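Local coordinates for protein Alpha/beta hydrolase (Enterobacter asburiae, PDB 6KMO) that probably hydrolyses carboxylic esters, acting as an esterase or lipase built on an alpha/beta hydrolase fold, at residues A55-I60 against V111-T117; M103-G107 against H118-I122; F35-N40 against N225-L229; V177-V181 against H307-L311. The protein carries 2 engineered substitutions. All coordinates share one frame; numbering follows the deposited sequence.

Contact 1 of 4, residues A55-I60 against V111-T117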
# COMPACT_ATOMS: atom_id res chain seq x y z
N ALA A 55 -4.36 7.52 -31.52
CA ALA A 55 -4.41 7.35 -30.07
C ALA A 55 -3.22 6.54 -29.57
O ALA A 55 -2.63 6.86 -28.54
CB ALA A 55 -5.72 6.66 -29.68
N ARG A 56 -2.86 5.49 -30.30
CA ARG A 56 -1.70 4.69 -29.91
C ARG A 56 -0.44 5.54 -29.84
O ARG A 56 0.37 5.38 -28.93
CB ARG A 56 -1.51 3.54 -30.89
CG ARG A 56 -2.57 2.46 -30.73
CD ARG A 56 -2.65 1.51 -31.92
NE ARG A 56 -3.79 0.62 -31.70
CZ ARG A 56 -4.42 -0.08 -32.63
NH1 ARG A 56 -4.04 -0.07 -33.90
NH2 ARG A 56 -5.45 -0.83 -32.26
N GLN A 57 -0.28 6.46 -30.79
CA GLN A 57 0.91 7.30 -30.83
C GLN A 57 1.00 8.23 -29.63
O GLN A 57 2.11 8.59 -29.21
CB GLN A 57 0.94 8.09 -32.14
CG GLN A 57 1.18 7.18 -33.35
CD GLN A 57 1.01 7.88 -34.67
OE1 GLN A 57 0.05 8.63 -34.88
NE2 GLN A 57 1.94 7.64 -35.59
N VAL A 58 -0.14 8.62 -29.05
CA VAL A 58 -0.13 9.45 -27.84
C VAL A 58 0.59 8.72 -26.72
O VAL A 58 1.48 9.26 -26.06
CB VAL A 58 -1.55 9.85 -27.43
CG1 VAL A 58 -1.53 10.59 -26.10
CG2 VAL A 58 -2.19 10.72 -28.52
N LEU A 59 0.21 7.47 -26.47
CA LEU A 59 0.85 6.73 -25.38
C LEU A 59 2.29 6.39 -25.74
O LEU A 59 3.18 6.47 -24.88
CB LEU A 59 0.05 5.48 -25.03
CG LEU A 59 0.61 4.66 -23.88
CD1 LEU A 59 0.61 5.44 -22.57
CD2 LEU A 59 -0.18 3.36 -23.74
N ILE A 60 2.55 6.01 -26.99
CA ILE A 60 3.92 5.73 -27.41
C ILE A 60 4.82 6.93 -27.10
O ILE A 60 5.89 6.78 -26.50
CB ILE A 60 3.96 5.33 -28.89
CG1 ILE A 60 3.26 3.98 -29.09
CG2 ILE A 60 5.41 5.31 -29.40
CD1 ILE A 60 3.00 3.62 -30.55
N VAL A 111 -7.17 -0.83 -26.93
CA VAL A 111 -6.73 -0.15 -28.15
C VAL A 111 -5.25 0.20 -28.09
O VAL A 111 -4.53 0.02 -29.09
CB VAL A 111 -7.60 1.10 -28.37
CG1 VAL A 111 -7.17 1.82 -29.64
CG2 VAL A 111 -9.06 0.75 -28.44
N LEU A 112 -4.77 0.68 -26.95
CA LEU A 112 -3.42 1.20 -26.81
C LEU A 112 -2.51 0.20 -26.12
O LEU A 112 -2.94 -0.82 -25.59
CB LEU A 112 -3.41 2.49 -25.97
CG LEU A 112 -4.56 3.48 -26.12
CD1 LEU A 112 -4.35 4.63 -25.13
CD2 LEU A 112 -4.65 3.99 -27.54
N GLY A 113 -1.23 0.51 -26.11
CA GLY A 113 -0.27 -0.23 -25.34
C GLY A 113 0.41 -1.34 -26.12
O GLY A 113 -0.04 -1.77 -27.18
N ASP A 114 1.52 -1.80 -25.54
CA ASP A 114 2.45 -2.74 -26.14
C ASP A 114 3.58 -2.94 -25.13
O ASP A 114 3.50 -2.46 -23.99
CB ASP A 114 2.96 -2.24 -27.49
CG ASP A 114 3.70 -0.93 -27.41
OD1 ASP A 114 4.08 -0.51 -26.30
OD2 ASP A 114 3.95 -0.32 -28.48
N PHE A 115 4.62 -3.67 -25.53
CA PHE A 115 5.74 -3.87 -24.62
C PHE A 115 6.54 -2.59 -24.39
O PHE A 115 6.76 -2.22 -23.22
CB PHE A 115 6.61 -5.06 -25.03
CG PHE A 115 7.83 -5.22 -24.16
CD1 PHE A 115 7.74 -5.80 -22.90
CD2 PHE A 115 9.07 -4.76 -24.58
CE1 PHE A 115 8.85 -5.92 -22.09
CE2 PHE A 115 10.19 -4.88 -23.77
CZ PHE A 115 10.08 -5.47 -22.53
N PRO A 116 7.03 -1.88 -25.42
CA PRO A 116 7.87 -0.70 -25.13
C PRO A 116 7.19 0.31 -24.22
O PRO A 116 7.84 0.85 -23.31
CB PRO A 116 8.20 -0.14 -26.53
CG PRO A 116 8.10 -1.32 -27.42
CD PRO A 116 6.97 -2.17 -26.86
N THR A 117 5.90 0.59 -24.41
CA THR A 117 5.23 1.54 -23.54
C THR A 117 5.24 1.07 -22.08
O THR A 117 5.25 1.91 -21.16
CB THR A 117 3.77 1.79 -23.95
OG1 THR A 117 3.04 0.56 -24.02
CG2 THR A 117 3.66 2.57 -25.25
O HOH W 1 0.02 2.62 -27.69

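Contact 2 of 4, residues M103-G107 against H118-I122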
# COMPACT_ATOMS: atom_id res chain seq x y z
N MET A 103 2.99 -13.71 -15.36
CA MET A 103 2.50 -13.19 -16.63
C MET A 103 2.26 -11.70 -16.45
O MET A 103 1.88 -11.24 -15.36
CB MET A 103 1.21 -13.89 -17.03
CG MET A 103 1.27 -15.42 -16.98
SD MET A 103 2.62 -16.25 -17.98
CE MET A 103 2.14 -15.64 -19.63
N PHE A 104 2.49 -10.93 -17.51
CA PHE A 104 2.26 -9.50 -17.49
C PHE A 104 1.32 -9.10 -18.61
O PHE A 104 1.65 -9.28 -19.79
CB PHE A 104 3.53 -8.65 -17.54
CG PHE A 104 3.22 -7.19 -17.33
CD1 PHE A 104 3.12 -6.67 -16.06
CD2 PHE A 104 2.89 -6.39 -18.41
CE1 PHE A 104 2.74 -5.36 -15.86
CE2 PHE A 104 2.50 -5.09 -18.23
CZ PHE A 104 2.43 -4.56 -16.95
N PHE A 105 0.16 -8.56 -18.24
CA PHE A 105 -0.90 -8.14 -19.15
C PHE A 105 -0.93 -6.62 -19.14
O PHE A 105 -1.27 -6.00 -18.13
CB PHE A 105 -2.23 -8.76 -18.71
CG PHE A 105 -2.17 -10.25 -18.56
CD1 PHE A 105 -1.56 -11.05 -19.51
CD2 PHE A 105 -2.75 -10.86 -17.47
CE1 PHE A 105 -1.51 -12.43 -19.36
CE2 PHE A 105 -2.71 -12.24 -17.33
CZ PHE A 105 -2.07 -13.02 -18.28
N HIS A 106 -0.58 -6.01 -20.27
CA HIS A 106 -0.48 -4.56 -20.35
C HIS A 106 -1.86 -3.91 -20.43
O HIS A 106 -2.85 -4.52 -20.83
CB HIS A 106 0.40 -4.14 -21.53
CG HIS A 106 -0.23 -4.26 -22.88
ND1 HIS A 106 -1.08 -3.30 -23.38
CD2 HIS A 106 -0.07 -5.17 -23.87
CE1 HIS A 106 -1.44 -3.62 -24.61
NE2 HIS A 106 -0.84 -4.76 -24.93
N GLY A 107 -1.89 -2.63 -20.06
CA GLY A 107 -3.07 -1.81 -20.19
C GLY A 107 -3.05 -0.94 -21.43
O GLY A 107 -2.20 -1.06 -22.31
N HIS A 118 5.20 -0.23 -21.84
CA HIS A 118 5.12 -0.78 -20.49
C HIS A 118 6.45 -1.26 -19.95
O HIS A 118 6.50 -1.74 -18.80
CB HIS A 118 4.11 -1.93 -20.46
CG HIS A 118 2.68 -1.45 -20.48
ND1 HIS A 118 2.15 -0.75 -21.54
CD2 HIS A 118 1.70 -1.54 -19.56
CE1 HIS A 118 0.90 -0.44 -21.27
NE2 HIS A 118 0.60 -0.90 -20.07
N GLU A 119 7.55 -1.10 -20.70
CA GLU A 119 8.81 -1.73 -20.33
C GLU A 119 9.35 -1.23 -18.99
O GLU A 119 9.84 -2.02 -18.18
CB GLU A 119 9.85 -1.57 -21.44
CG GLU A 119 11.15 -2.24 -21.08
CD GLU A 119 12.12 -2.37 -22.22
OE1 GLU A 119 11.90 -1.70 -23.26
OE2 GLU A 119 13.08 -3.16 -22.09
N ARG A 120 9.29 0.08 -18.74
CA ARG A 120 9.84 0.58 -17.49
C ARG A 120 9.09 0.00 -16.29
O ARG A 120 9.71 -0.45 -15.31
CB ARG A 120 9.82 2.10 -17.48
CG ARG A 120 10.72 2.71 -16.41
CD ARG A 120 9.98 3.75 -15.59
NE ARG A 120 9.13 3.13 -14.57
CZ ARG A 120 7.82 3.31 -14.44
NH1 ARG A 120 7.10 4.04 -15.28
NH2 ARG A 120 7.22 2.74 -13.41
N LEU A 121 7.76 0.01 -16.36
CA LEU A 121 6.93 -0.58 -15.32
C LEU A 121 7.26 -2.05 -15.13
O LEU A 121 7.40 -2.53 -14.00
CB LEU A 121 5.46 -0.40 -15.68
CG LEU A 121 4.42 -1.19 -14.87
CD1 LEU A 121 4.51 -0.88 -13.37
CD2 LEU A 121 3.01 -0.90 -15.40
N ILE A 122 7.35 -2.81 -16.23
CA ILE A 122 7.64 -4.23 -16.11
C ILE A 122 8.99 -4.44 -15.45
O ILE A 122 9.14 -5.28 -14.56
CB ILE A 122 7.57 -4.91 -17.49
CG1 ILE A 122 6.15 -4.86 -18.03
CG2 ILE A 122 8.05 -6.35 -17.38
CD1 ILE A 122 6.06 -5.12 -19.51

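Contact 3 of 4, residues F35-N40 against N225-L229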
# COMPACT_ATOMS: atom_id res chain seq x y z
N PHE A 35 2.18 17.14 -13.74
CA PHE A 35 1.96 16.35 -14.94
C PHE A 35 0.62 16.68 -15.58
O PHE A 35 0.54 16.87 -16.79
CB PHE A 35 2.03 14.86 -14.58
CG PHE A 35 1.58 13.95 -15.68
CD1 PHE A 35 2.42 13.64 -16.73
CD2 PHE A 35 0.29 13.43 -15.68
CE1 PHE A 35 1.99 12.81 -17.75
CE2 PHE A 35 -0.13 12.61 -16.71
CZ PHE A 35 0.73 12.30 -17.74
N LEU A 36 -0.44 16.75 -14.78
CA LEU A 36 -1.75 17.09 -15.33
C LEU A 36 -1.73 18.46 -15.98
O LEU A 36 -2.40 18.67 -17.00
CB LEU A 36 -2.82 17.02 -14.25
CG LEU A 36 -3.15 15.61 -13.74
CD1 LEU A 36 -4.13 15.69 -12.61
CD2 LEU A 36 -3.69 14.72 -14.85
N ASN A 37 -1.00 19.41 -15.40
CA ASN A 37 -0.99 20.75 -15.99
C ASN A 37 -0.33 20.74 -17.36
O ASN A 37 -0.80 21.42 -18.28
CB ASN A 37 -0.32 21.74 -15.04
CG ASN A 37 -1.16 22.04 -13.81
OD1 ASN A 37 -2.35 21.75 -13.75
ND2 ASN A 37 -0.54 22.64 -12.81
N VAL A 38 0.73 19.96 -17.54
CA VAL A 38 1.33 19.81 -18.86
C VAL A 38 0.35 19.14 -19.81
O VAL A 38 0.10 19.61 -20.93
CB VAL A 38 2.65 19.02 -18.77
CG1 VAL A 38 3.17 18.67 -20.17
CG2 VAL A 38 3.68 19.82 -17.98
N LEU A 39 -0.24 18.03 -19.37
CA LEU A 39 -1.15 17.25 -20.21
C LEU A 39 -2.35 18.08 -20.64
O LEU A 39 -2.71 18.10 -21.82
CB LEU A 39 -1.61 16.03 -19.42
CG LEU A 39 -2.58 15.11 -20.15
CD1 LEU A 39 -1.84 14.24 -21.13
CD2 LEU A 39 -3.37 14.29 -19.13
N ASN A 40 -2.99 18.75 -19.69
CA ASN A 40 -4.23 19.47 -19.94
C ASN A 40 -3.98 20.82 -20.61
O ASN A 40 -4.95 21.51 -20.94
CB ASN A 40 -5.03 19.65 -18.64
CG ASN A 40 -5.54 18.32 -18.09
OD1 ASN A 40 -5.80 17.39 -18.85
ND2 ASN A 40 -5.68 18.24 -16.77
N ASN A 225 -13.48 13.98 -15.97
CA ASN A 225 -12.58 14.68 -16.87
C ASN A 225 -11.48 15.36 -16.07
O ASN A 225 -11.67 15.69 -14.90
CB ASN A 225 -13.31 15.78 -17.68
CG ASN A 225 -14.21 15.20 -18.75
OD1 ASN A 225 -13.73 14.57 -19.70
ND2 ASN A 225 -15.50 15.39 -18.59
N GLY A 226 -10.34 15.55 -16.72
CA GLY A 226 -9.23 16.31 -16.17
C GLY A 226 -8.16 15.50 -15.47
O GLY A 226 -7.14 16.08 -15.07
N TYR A 227 -8.35 14.19 -15.30
CA TYR A 227 -7.42 13.35 -14.57
C TYR A 227 -6.78 12.32 -15.48
O TYR A 227 -6.53 11.17 -15.08
CB TYR A 227 -8.10 12.72 -13.36
CG TYR A 227 -8.64 13.77 -12.41
CD1 TYR A 227 -7.85 14.25 -11.37
CD2 TYR A 227 -9.91 14.29 -12.56
CE1 TYR A 227 -8.34 15.22 -10.50
CE2 TYR A 227 -10.41 15.26 -11.70
CZ TYR A 227 -9.60 15.72 -10.67
OH TYR A 227 -10.09 16.69 -9.79
N PHE A 228 -6.43 12.76 -16.70
CA PHE A 228 -5.96 11.93 -17.81
C PHE A 228 -7.06 10.97 -18.26
O PHE A 228 -7.80 11.28 -19.19
CB PHE A 228 -4.64 11.21 -17.49
CG PHE A 228 -3.88 10.75 -18.73
CD1 PHE A 228 -4.45 10.82 -20.00
CD2 PHE A 228 -2.60 10.24 -18.62
CE1 PHE A 228 -3.75 10.39 -21.12
CE2 PHE A 228 -1.90 9.80 -19.74
CZ PHE A 228 -2.48 9.88 -20.99
N LEU A 229 -7.19 9.83 -17.61
CA LEU A 229 -8.20 8.87 -18.07
C LEU A 229 -9.57 9.49 -17.83
O LEU A 229 -9.94 9.78 -16.69
CB LEU A 229 -8.08 7.54 -17.33
CG LEU A 229 -9.18 6.53 -17.67
CD1 LEU A 229 -9.06 6.13 -19.13
CD2 LEU A 229 -9.11 5.32 -16.76
O HOH W 2 -7.14 15.04 -18.28

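Contact 4 of 4, residues V177-V181 against H307-L311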
# COMPACT_ATOMS: atom_id res chain seq x y z
N VAL A 177 -0.08 -10.54 -13.35
CA VAL A 177 0.06 -9.12 -13.04
C VAL A 177 -0.38 -8.31 -14.24
O VAL A 177 -0.08 -8.65 -15.39
CB VAL A 177 1.53 -8.77 -12.70
CG1 VAL A 177 1.69 -7.29 -12.41
CG2 VAL A 177 2.03 -9.60 -11.51
N GLY A 178 -1.08 -7.21 -14.00
CA GLY A 178 -1.45 -6.32 -15.09
C GLY A 178 -2.04 -5.03 -14.58
O GLY A 178 -2.60 -4.97 -13.49
N ASN A 179 -1.92 -4.00 -15.42
CA ASN A 179 -2.44 -2.66 -15.10
C ASN A 179 -3.66 -2.34 -15.96
O ASN A 179 -3.65 -2.59 -17.17
CB ASN A 179 -1.39 -1.56 -15.32
CG ASN A 179 -0.83 -1.53 -16.73
OD1 ASN A 179 -0.29 -2.53 -17.23
ND2 ASN A 179 -0.91 -0.37 -17.38
N SER A 180 -4.71 -1.81 -15.32
CA SER A 180 -5.85 -1.24 -16.04
C SER A 180 -6.64 -2.37 -16.72
O SER A 180 -7.10 -3.28 -16.03
CB SER A 180 -5.38 -0.15 -16.99
OG SER A 180 -4.46 0.72 -16.34
N VAL A 181 -6.80 -2.35 -18.05
CA VAL A 181 -7.41 -3.50 -18.71
C VAL A 181 -6.52 -4.73 -18.55
O VAL A 181 -7.01 -5.86 -18.66
CB VAL A 181 -7.81 -3.29 -20.18
CG1 VAL A 181 -8.84 -2.17 -20.32
CG2 VAL A 181 -6.60 -3.11 -21.09
N HIS A 307 -5.05 7.50 -12.39
CA HIS A 307 -4.96 6.26 -13.15
C HIS A 307 -3.59 6.12 -13.81
O HIS A 307 -3.04 7.08 -14.36
CB HIS A 307 -6.05 6.26 -14.23
CG HIS A 307 -6.13 4.98 -14.98
ND1 HIS A 307 -6.61 3.82 -14.42
CD2 HIS A 307 -5.70 4.65 -16.23
CE1 HIS A 307 -6.51 2.84 -15.31
NE2 HIS A 307 -5.97 3.32 -16.41
N ASP A 308 -3.05 4.90 -13.79
CA ASP A 308 -1.79 4.60 -14.48
C ASP A 308 -0.61 5.34 -13.87
O ASP A 308 0.43 5.52 -14.52
CB ASP A 308 -1.88 4.84 -15.99
CG ASP A 308 -2.21 3.59 -16.78
OD1 ASP A 308 -1.93 2.45 -16.33
OD2 ASP A 308 -2.73 3.77 -17.91
N TYR A 309 -0.69 5.68 -12.58
CA TYR A 309 0.43 6.34 -11.92
C TYR A 309 1.70 5.54 -12.07
O TYR A 309 2.78 6.10 -12.32
CB TYR A 309 0.13 6.62 -10.44
CG TYR A 309 -0.22 5.43 -9.56
CD1 TYR A 309 -1.54 5.05 -9.40
CD2 TYR A 309 0.75 4.72 -8.87
CE1 TYR A 309 -1.89 3.97 -8.59
CE2 TYR A 309 0.41 3.63 -8.05
CZ TYR A 309 -0.92 3.27 -7.92
OH TYR A 309 -1.32 2.19 -7.16
N GLY A 310 1.62 4.21 -11.96
CA GLY A 310 2.82 3.39 -12.07
C GLY A 310 3.27 3.08 -13.48
O GLY A 310 4.36 2.52 -13.66
N LEU A 311 2.44 3.38 -14.48
CA LEU A 311 2.83 3.19 -15.87
C LEU A 311 3.53 4.42 -16.44
O LEU A 311 4.57 4.29 -17.09
CB LEU A 311 1.58 2.91 -16.73
CG LEU A 311 1.80 2.92 -18.24
CD1 LEU A 311 2.70 1.75 -18.64
CD2 LEU A 311 0.49 2.87 -19.00
O HOH W 3 -3.19 1.35 -18.80

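Contact 1 of 4, residues A55-I60 against V111-T117
Arg56 reaches out from the helix containing residues 55-60 and hooks the carbonyl of Val111 with the edge of its guanidinium. NE donates to Val111 O at 2.8 Å in a nearly straight bond (167°), the oxygen lying close to the guanidinium plane, while NH2 makes only a weak second bond to the same oxygen. The arm runs extended from CG to NE, which carries the charged end past the backbone to the carbonyl; its NH2 also forms a salt bridge with Glu143. One turn on, Leu59 has CG anti to its own N (chi1 -178°), which brings CD2 to 4.0 Å from Leu112 CB and CG to 3.9 Å from Thr117 CG2. In an arrangement consistent with esterases related to hormone-sensitive lipase, helix 52-63 packs on the loop between strand 99-105 and helix 115-129. Asp114 caps the latter helix: its OD1 accepts from Thr117 N at 2.8 Å, almost along the C-O axis. Leu112 CD2 tucks against Ala55 CB at 3.6 Å. Between these apolar contacts a water donates to Arg56 O and accepts from Gly113 N, 2.9 Å away.

Contact 2 of 4, residues M103-G107 against H118-I122
In the beta-alpha-beta unit that runs from strand 99-105 through helix 115-129 to strand 132-136, Phe104 and His106 meet one side of the helix through Ile122, Leu121 and His118. His106 and Gly107 begin a His-Gly-Gly-Gly sequence, consistent with the oxyanion-hole loop of esterases related to hormone-sensitive lipase. A chi1 of -173° swings the Phe104 ring away from its own amide nitrogen and toward the helix, where Ile122 lays CG1 over the centre of one face, 3.6 Å from the centroid, in a CH-pi contact; Ile122 CD1 lies 3.6 Å from Phe104 CD2. The edge of the same ring points to His118 CD2, whereas Leu121 CD2 approaches Phe104 CZ obliquely at 4.0 Å. A second CH-pi contact turns the roles round: His106 CB sits over the middle of the His118 imidazole, 3.5 Å from its centroid. The two imidazoles meet obliquely, their planes at 58°. His118 NE2 is fixed by a bond from Asn179 ND2, with Gly107 N 3.0 Å away from it. The His106 ring turns away and donates from ND1, in its own plane, to Gly107 O at 2.7 Å.

Contact 3 of 4, residues F35-N40 against N225-L229
Leu39 and Leu36 on the helix containing residues 35-40 meet Phe228 and the backbone before it. Leu39 CD2 lies 3.6 Å from Phe228 CG, and its CD1 hangs over the centre of that ring at a looser distance. Phe35 comes from the preceding turn, where chi1 169° carries its ring toward Phe228, which meets its edge: CE2 is 3.9 Å from Phe228 CD2. Phe228 has a second conformer, so these ring contacts are less certain. Leu36 bridges to the polar side. Its CD2 rests 3.7 Å from Gly226 O and about as close to Phe228 N, while CD1 approaches Tyr227 CD1 obliquely at 4.2 Å. At the edge, Asn40 uses both ends of its amide. ND2 donates to Gly226 O at 3.1 Å (159°), with the oxygen near the amide plane but the donor tilted from the carbonyl plane. OD1 accepts from a water 2.8 Å away, which in turn accepts from Phe228 N, giving the amide a second, solvent-mediated hold on the loop. An N-terminal helix joined to a segment inserted after strand 203-207 is consistent with the cap that covers the catalytic domain in esterases related to hormone-sensitive lipase.

Contact 4 of 4, residues V177-V181 against H307-L311
Asp308 OD1 accepts two hydrogen bonds, one from Asn179 ND2 at 3.2 Å and one from Trp208 NE1. The bond from Asn179 is nearly straight (164°), leaves within the amide plane and arrives on the syn side of the carboxylate, somewhat out of its plane; amide and carboxylate are inclined at 49°. Asn179 ND2 thus serves two acceptors, its other being His118 NE2, which should restrict rotation of the amide. Leu311 CD2 lies 3.9 Å from Asn179 ND2. Next along the chain Ser180 stands at the sharp turn between strand 174-179 and helix 181-195, with a positive phi of 70°, as expected of a nucleophile elbow; its neighbourhood fits the Gly-X-Ser-X-Gly sequence. Its OG lies 3.0 Å from His307 NE2 and 3.1 Å from Asp308 OD1. A water sits 2.8 Å from Ser180 OG and donates to Asp308 OD2 at 2.6 Å. Ser180 has a second conformer, so the positions around OG, the water distance included, are less certain. His307 is set by its other nitrogen, ND1, which is hydrogen-bonded to Asp277 OD2, and its ring meets Trp208 edge-to-face. Ser180, His307 and Asp277 are arranged as in the catalytic triad of alpha/beta hydrolases, consistent with Ser180 as nucleophile and His307 as general base; Asp308 lies outside this relay and holds a water close to the seryl oxygen.

In the fold
From the N terminus, helix 30-41 opens contact 3, whose loop spans more than half of the chain and closes only at residues 225-229. Contacts 1 and 2 both fall within that span. Helix 52-63 opens contact 1; strand 99-105 opens contact 2 before contact 1 closes at residues 111-117, so the two cross, and contact 2 closes on helix 115-129, which both share. Contact 4 opens later, at the end of strand 174-179, beside strand 99-105 in the sheet, and closes at residues 307-311, beyond the end of contact 3, which it crosses. Together they tie the N-terminal helices and inserted segment to the central sheet and its strand-end loops.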